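Local coordinates for protein extracellular ligand-binding receptor (PDB 4Q6B) that binds leucine, probably as the substrate-binding protein of an ABC transporter for amino-acid uptake, at residues V15-A20 with K52-A57; D23-A27 with Q280-A286. One frame throughout, in Å; residues are numbered along the deposited sequence.

Interaction 1. Residues V15-A20 with K52-A57; sequences VAWPFA and KADDEA
With CG of Phe-19 beside its backbone N (chi1 -73°) and CG of Lys-52 likewise, the ring and the aliphatic chain cross at about a right angle, Phe-19 CE2 lying 3.7 Å from Lys-52 CB. The ammonium NZ of Lys-52 sits 5.7 Å from the centroid of the Phe-19 ring, at most a weak cation-pi attraction. Asp-54 swings CG opposite its own N (chi1 -166°), bringing its carboxylate to the turn that follows strand 10-17. There Ala-20 N donates to Asp-54 OD2 at 2.9 Å, from above the carboxylate plane, while OD1 closes an Asx turn with Glu-56 N at 2.9 Å. One carboxylate thus holds the turns after both strands. Before these turns the parallel pairing is regular: Ala-53 N reaches Val-15 O at 2.8 Å and Trp-17 N reaches Ala-53 O at 3.2 Å, both donors lying nearly in line with the acceptor C=O. The last rung is distorted, since Asp-55 N meets Trp-17 O from 57° above the carbonyl plane. Asp-55 OD1 makes a second Asx turn, to Ala-57 N, and lies alongside the ring of Pro-18, the centre of an inverse gamma turn; its OD2 hydrogen-bonds to His-81. Strands 10-17 and 47-54 belong to a beta-alpha-beta unit, with helix 26-39 against Val-15 and Phe-19, and helix 59-70 against Ala-16 and Ala-53.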
loop_
_atom_site.group_PDB
_atom_site.type_symbol
_atom_site.label_atom_id
_atom_site.label_comp_id
_atom_site.label_asym_id
_atom_site.label_seq_id
_atom_site.Cartn_x
_atom_site.Cartn_y
_atom_site.Cartn_z
ATOM N N VAL A 15 5.875 1.763 16.067
ATOM C CA VAL A 15 5.110 1.167 14.963
ATOM C C VAL A 15 3.650 1.169 15.418
ATOM O O VAL A 15 3.344 0.695 16.511
ATOM C CB VAL A 15 5.523 -0.294 14.637
ATOM C CG1 VAL A 15 4.734 -0.786 13.419
ATOM C CG2 VAL A 15 7.103 -0.398 14.423
ATOM N N ALA A 16 2.759 1.657 14.551
ATOM C CA ALA A 16 1.314 1.680 14.825
ATOM C C ALA A 16 0.633 0.871 13.716
ATOM O O ALA A 16 0.774 1.210 12.517
ATOM C CB ALA A 16 0.818 3.122 14.813
ATOM N N TRP A 17 -0.098 -0.200 14.088
ATOM C CA TRP A 17 -0.667 -1.129 13.107
ATOM C C TRP A 17 -1.779 -1.898 13.748
ATOM O O TRP A 17 -1.798 -1.999 14.963
ATOM C CB TRP A 17 0.418 -2.154 12.665
ATOM C CG TRP A 17 0.150 -2.883 11.382
ATOM C CD1 TRP A 17 -0.204 -4.182 11.251
ATOM C CD2 TRP A 17 0.304 -2.358 10.053
ATOM N NE1 TRP A 17 -0.315 -4.521 9.888
ATOM C CE2 TRP A 17 0.003 -3.409 9.148
ATOM C CE3 TRP A 17 0.696 -1.097 9.546
ATOM C CZ2 TRP A 17 0.074 -3.243 7.746
ATOM C CZ3 TRP A 17 0.764 -0.931 8.163
ATOM C CH2 TRP A 17 0.450 -1.994 7.289
ATOM N N PRO A 18 -2.733 -2.417 12.957
ATOM C CA PRO A 18 -3.763 -3.232 13.594
ATOM C C PRO A 18 -3.229 -4.662 13.759
ATOM O O PRO A 18 -3.705 -5.606 13.106
ATOM C CB PRO A 18 -4.936 -3.186 12.608
ATOM C CG PRO A 18 -4.592 -2.090 11.634
ATOM C CD PRO A 18 -3.115 -2.030 11.581
ATOM N N PHE A 19 -2.264 -4.822 14.668
ATOM C CA PHE A 19 -1.520 -6.071 14.801
ATOM C C PHE A 19 -2.408 -7.274 15.093
ATOM O O PHE A 19 -2.277 -8.345 14.454
ATOM C CB PHE A 19 -0.449 -5.973 15.903
ATOM C CG PHE A 19 0.743 -5.128 15.530
ATOM C CD1 PHE A 19 1.683 -5.607 14.604
ATOM C CD2 PHE A 19 0.939 -3.876 16.112
ATOM C CE1 PHE A 19 2.790 -4.845 14.262
ATOM C CE2 PHE A 19 2.042 -3.105 15.778
ATOM C CZ PHE A 19 2.974 -3.580 14.836
ATOM N N ALA A 20 -3.302 -7.133 16.058
ATOM C CA ALA A 20 -4.096 -8.282 16.456
ATOM C C ALA A 20 -5.145 -8.733 15.442
ATOM O O ALA A 20 -5.501 -9.923 15.390
ATOM C CB ALA A 20 -4.762 -8.017 17.850
ATOM N N LYS A 52 5.830 -1.319 19.669
ATOM C CA LYS A 52 4.656 -1.620 18.848
ATOM C C LYS A 52 3.370 -1.213 19.561
ATOM O O LYS A 52 3.131 -1.563 20.736
ATOM C CB LYS A 52 4.618 -3.104 18.443
ATOM C CG LYS A 52 5.796 -3.535 17.527
ATOM C CD LYS A 52 5.687 -4.984 17.016
ATOM C CE LYS A 52 6.093 -5.978 18.040
ATOM N NZ LYS A 52 6.268 -7.286 17.331
ATOM N N ALA A 53 2.497 -0.502 18.849
ATOM C CA ALA A 53 1.196 -0.154 19.418
ATOM C C ALA A 53 0.131 -0.604 18.427
ATOM O O ALA A 53 0.303 -0.419 17.239
ATOM C CB ALA A 53 1.110 1.368 19.636
ATOM N N ASP A 54 -0.948 -1.203 18.920
ATOM C CA ASP A 54 -2.034 -1.717 18.076
ATOM C C ASP A 54 -3.142 -0.682 17.969
ATOM O O ASP A 54 -3.841 -0.448 18.954
ATOM C CB ASP A 54 -2.602 -2.972 18.767
ATOM C CG ASP A 54 -3.496 -3.788 17.868
ATOM O OD1 ASP A 54 -4.168 -3.220 16.979
ATOM O OD2 ASP A 54 -3.597 -5.018 18.088
ATOM N N ASP A 55 -3.342 -0.077 16.788
ATOM C CA ASP A 55 -4.409 0.933 16.679
ATOM C C ASP A 55 -5.801 0.376 16.406
ATOM O O ASP A 55 -6.770 1.141 16.324
ATOM C CB ASP A 55 -4.051 2.063 15.694
ATOM C CG ASP A 55 -4.046 1.637 14.252
ATOM O OD1 ASP A 55 -4.467 0.514 13.917
ATOM O OD2 ASP A 55 -3.605 2.448 13.398
ATOM N N GLU A 56 -5.898 -0.958 16.333
ATOM C CA GLU A 56 -7.141 -1.669 16.065
ATOM C C GLU A 56 -7.896 -1.151 14.864
ATOM O O GLU A 56 -9.125 -1.374 14.812
ATOM C CB GLU A 56 -8.089 -1.643 17.281
ATOM C CG GLU A 56 -7.515 -2.327 18.543
ATOM C CD GLU A 56 -8.318 -2.064 19.830
ATOM O OE1 GLU A 56 -9.530 -1.748 19.764
ATOM O OE2 GLU A 56 -7.727 -2.194 20.927
ATOM N N ALA A 57 -7.212 -0.499 13.920
ATOM C CA ALA A 57 -7.905 0.153 12.789
ATOM C C ALA A 57 -9.035 1.095 13.238
ATOM O O ALA A 57 -10.097 1.223 12.574
ATOM C CB ALA A 57 -8.434 -0.898 11.802
HETATM O O HOH W 1 -1.824 1.210 11.511
#

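Interaction 2. Residues D23-A27 with Q280-A286; sequences DDLFA and QPPTSYA. With LEU (leucine), chain B.
Phe-26 and Ala-286 bring the backbones together, their CA atoms 4.4 Å apart, where the beginnings of helices 26-39 and 284-301 meet. The motif is helix N-capping: Leu-25 and Thr-283 occupy the N-cap positions, and Thr-283 adds a side-chain capping bond, OG1 accepting from Ala-286 N at 3.0 Å. The same hydroxyl donates to the backbone of Asp-24, Thr-283 OG1 to Asp-24 O 2.6 Å, the donor tilted 31° from the carbonyl plane. A chi1 of 55° sets OG1 between the backbone N and the carbonyl carbon, where it can accept from Ala-286 N and donate to Asp-24 O, serving its own helix and the loop before helix 26-39. An alanine at this position would remove the hydroxyl and is likely to leave Asp-24 O without this donor and Ala-286 N without its cap. On the first segment, Asp-24 OD1 closes an Asx turn with Phe-26 N, while its OD2 has Trp-17 as its partner outside the two segments.

Leu-25 and Gln-280 approach from opposite directions: Leu-25 CD2 stands 3.7 Å from Gln-280 NE2, and Leu-25 CD1 lies 3.5 Å from Pro-281 O. Farther in, Phe-26 presents its ring edge to Tyr-285 O, which lies in the ring plane. Phe-274 of helix 265-278 touches Pro-282 and Ala-286. Tyr-285 belongs to the leucine pocket, and its ring meets the ligand obliquely, with Tyr-285 OH 3.1 Å from leucine CD1.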
loop_
_atom_site.group_PDB
_atom_site.type_symbol
_atom_site.label_atom_id
_atom_site.label_comp_id
_atom_site.label_asym_id
_atom_site.label_seq_id
_atom_site.Cartn_x
_atom_site.Cartn_y
_atom_site.Cartn_z
ATOM N N ASP A 23 -3.696 -11.048 10.016
ATOM C CA ASP A 23 -2.725 -12.122 9.834
ATOM C C ASP A 23 -1.889 -11.834 8.605
ATOM O O ASP A 23 -1.828 -12.667 7.701
ATOM C CB ASP A 23 -3.438 -13.463 9.578
ATOM C CG ASP A 23 -4.578 -13.733 10.545
ATOM O OD1 ASP A 23 -5.706 -14.013 10.058
ATOM O OD2 ASP A 23 -4.343 -13.695 11.779
ATOM N N ASP A 24 -1.239 -10.683 8.563
ATOM C CA ASP A 24 -0.621 -10.249 7.301
ATOM C C ASP A 24 0.912 -10.315 7.280
ATOM O O ASP A 24 1.555 -9.751 6.363
ATOM C CB ASP A 24 -1.077 -8.817 7.041
ATOM C CG ASP A 24 -0.631 -7.859 8.130
ATOM O OD1 ASP A 24 -0.013 -8.303 9.158
ATOM O OD2 ASP A 24 -0.871 -6.645 7.948
ATOM N N LEU A 25 1.479 -10.958 8.306
ATOM C CA LEU A 25 2.939 -11.108 8.448
ATOM C C LEU A 25 3.687 -9.783 8.535
ATOM O O LEU A 25 4.890 -9.726 8.266
ATOM C CB LEU A 25 3.525 -11.994 7.321
ATOM C CG LEU A 25 2.965 -13.407 7.300
ATOM C CD1 LEU A 25 3.473 -14.223 6.083
ATOM C CD2 LEU A 25 3.288 -14.136 8.626
ATOM N N PHE A 26 3.001 -8.722 8.946
ATOM C CA PHE A 26 3.661 -7.434 9.003
ATOM C C PHE A 26 4.714 -7.427 10.120
ATOM O O PHE A 26 5.882 -7.021 9.919
ATOM C CB PHE A 26 2.628 -6.343 9.228
ATOM C CG PHE A 26 3.206 -4.990 9.270
ATOM C CD1 PHE A 26 3.808 -4.436 8.146
ATOM C CD2 PHE A 26 3.099 -4.222 10.440
ATOM C CE1 PHE A 26 4.321 -3.164 8.206
ATOM C CE2 PHE A 26 3.629 -2.957 10.519
ATOM C CZ PHE A 26 4.234 -2.412 9.386
ATOM N N ALA A 27 4.324 -7.939 11.290
ATOM C CA ALA A 27 5.243 -8.030 12.426
ATOM C C ALA A 27 6.479 -8.861 12.111
ATOM O O ALA A 27 7.583 -8.502 12.543
ATOM C CB ALA A 27 4.514 -8.571 13.701
ATOM N N GLN A 280 7.055 -19.627 5.748
ATOM C CA GLN A 280 6.042 -19.359 4.731
ATOM C C GLN A 280 6.509 -18.151 3.911
ATOM O O GLN A 280 7.421 -17.422 4.335
ATOM C CB GLN A 280 4.685 -19.105 5.392
ATOM C CG GLN A 280 4.733 -18.027 6.410
ATOM C CD GLN A 280 3.499 -17.975 7.324
ATOM O OE1 GLN A 280 2.355 -18.028 6.859
ATOM N NE2 GLN A 280 3.736 -17.843 8.633
ATOM N N PRO A 281 5.912 -17.939 2.727
ATOM C CA PRO A 281 6.345 -16.837 1.867
ATOM C C PRO A 281 6.007 -15.474 2.482
ATOM O O PRO A 281 4.991 -15.375 3.169
ATOM C CB PRO A 281 5.471 -17.015 0.628
ATOM C CG PRO A 281 5.010 -18.415 0.666
ATOM C CD PRO A 281 4.804 -18.687 2.112
ATOM N N PRO A 282 6.831 -14.461 2.234
ATOM C CA PRO A 282 6.436 -13.144 2.759
ATOM C C PRO A 282 5.274 -12.549 1.964
ATOM O O PRO A 282 5.112 -12.845 0.772
ATOM C CB PRO A 282 7.691 -12.290 2.570
ATOM C CG PRO A 282 8.403 -12.935 1.380
ATOM C CD PRO A 282 8.138 -14.427 1.540
ATOM N N THR A 283 4.477 -11.718 2.630
ATOM C CA THR A 283 3.430 -10.926 1.982
ATOM C C THR A 283 3.994 -9.570 1.518
ATOM O O THR A 283 5.112 -9.178 1.887
ATOM C CB THR A 283 2.328 -10.615 2.989
ATOM O OG1 THR A 283 2.906 -9.962 4.141
ATOM C CG2 THR A 283 1.644 -11.895 3.463
ATOM N N SER A 284 3.212 -8.847 0.717
ATOM C CA SER A 284 3.591 -7.480 0.326
ATOM C C SER A 284 3.763 -6.561 1.558
ATOM O O SER A 284 4.602 -5.657 1.558
ATOM C CB SER A 284 2.528 -6.921 -0.622
ATOM O OG SER A 284 1.291 -6.759 0.062
ATOM N N TYR A 285 2.956 -6.774 2.590
ATOM C CA TYR A 285 3.113 -5.970 3.819
ATOM C C TYR A 285 4.370 -6.300 4.631
ATOM O O TYR A 285 5.018 -5.377 5.185
ATOM C CB TYR A 285 1.855 -6.112 4.704
ATOM C CG TYR A 285 0.630 -5.692 3.927
ATOM C CD1 TYR A 285 0.428 -4.371 3.579
ATOM C CD2 TYR A 285 -0.245 -6.659 3.431
ATOM C CE1 TYR A 285 -0.698 -3.994 2.814
ATOM C CE2 TYR A 285 -1.342 -6.306 2.675
ATOM C CZ TYR A 285 -1.564 -4.974 2.367
ATOM O OH TYR A 285 -2.673 -4.654 1.599
ATOM N N ALA A 286 4.740 -7.599 4.665
ATOM C CA ALA A 286 6.015 -7.988 5.289
ATOM C C ALA A 286 7.147 -7.275 4.560
ATOM O O ALA A 286 8.094 -6.780 5.194
ATOM C CB ALA A 286 6.248 -9.462 5.165
HETATM N N LEU B . -4.431 1.023 1.081
HETATM C CA LEU B . -5.413 1.032 2.171
HETATM C C LEU B . -5.608 2.440 2.707
HETATM O O LEU B . -6.451 2.678 3.562
HETATM C CB LEU B . -4.941 0.101 3.288
HETATM C CG LEU B . -5.020 -1.293 2.656
HETATM C CD1 LEU B . -3.753 -2.063 2.891
HETATM C CD2 LEU B . -6.241 -2.096 3.082
HETATM O OXT LEU B . -4.925 3.361 2.234
#

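Interaction 1 is a pairing at the C-terminal ends of two parallel strands and interaction 2 a meeting of helix starts; both are partly buried, each running from buried residues to exposed ones such as Lys-52 and Gln-280. Helix 26-39 starts in interaction 2 and packs on interaction 1, linking its two strands in the chain. Ladder bonds and Asx turns dominate the first, whereas a single hydroxyl bridge and apolar contacts join the sequence-distant segments of the second. The two touch directly: the Trp-17 and Phe-26 rings stack, and Val-15 CG1 packs 3.8 Å from Phe-26 CE2. The Trp-17 side chain lies about 6 Å from the bound leucine.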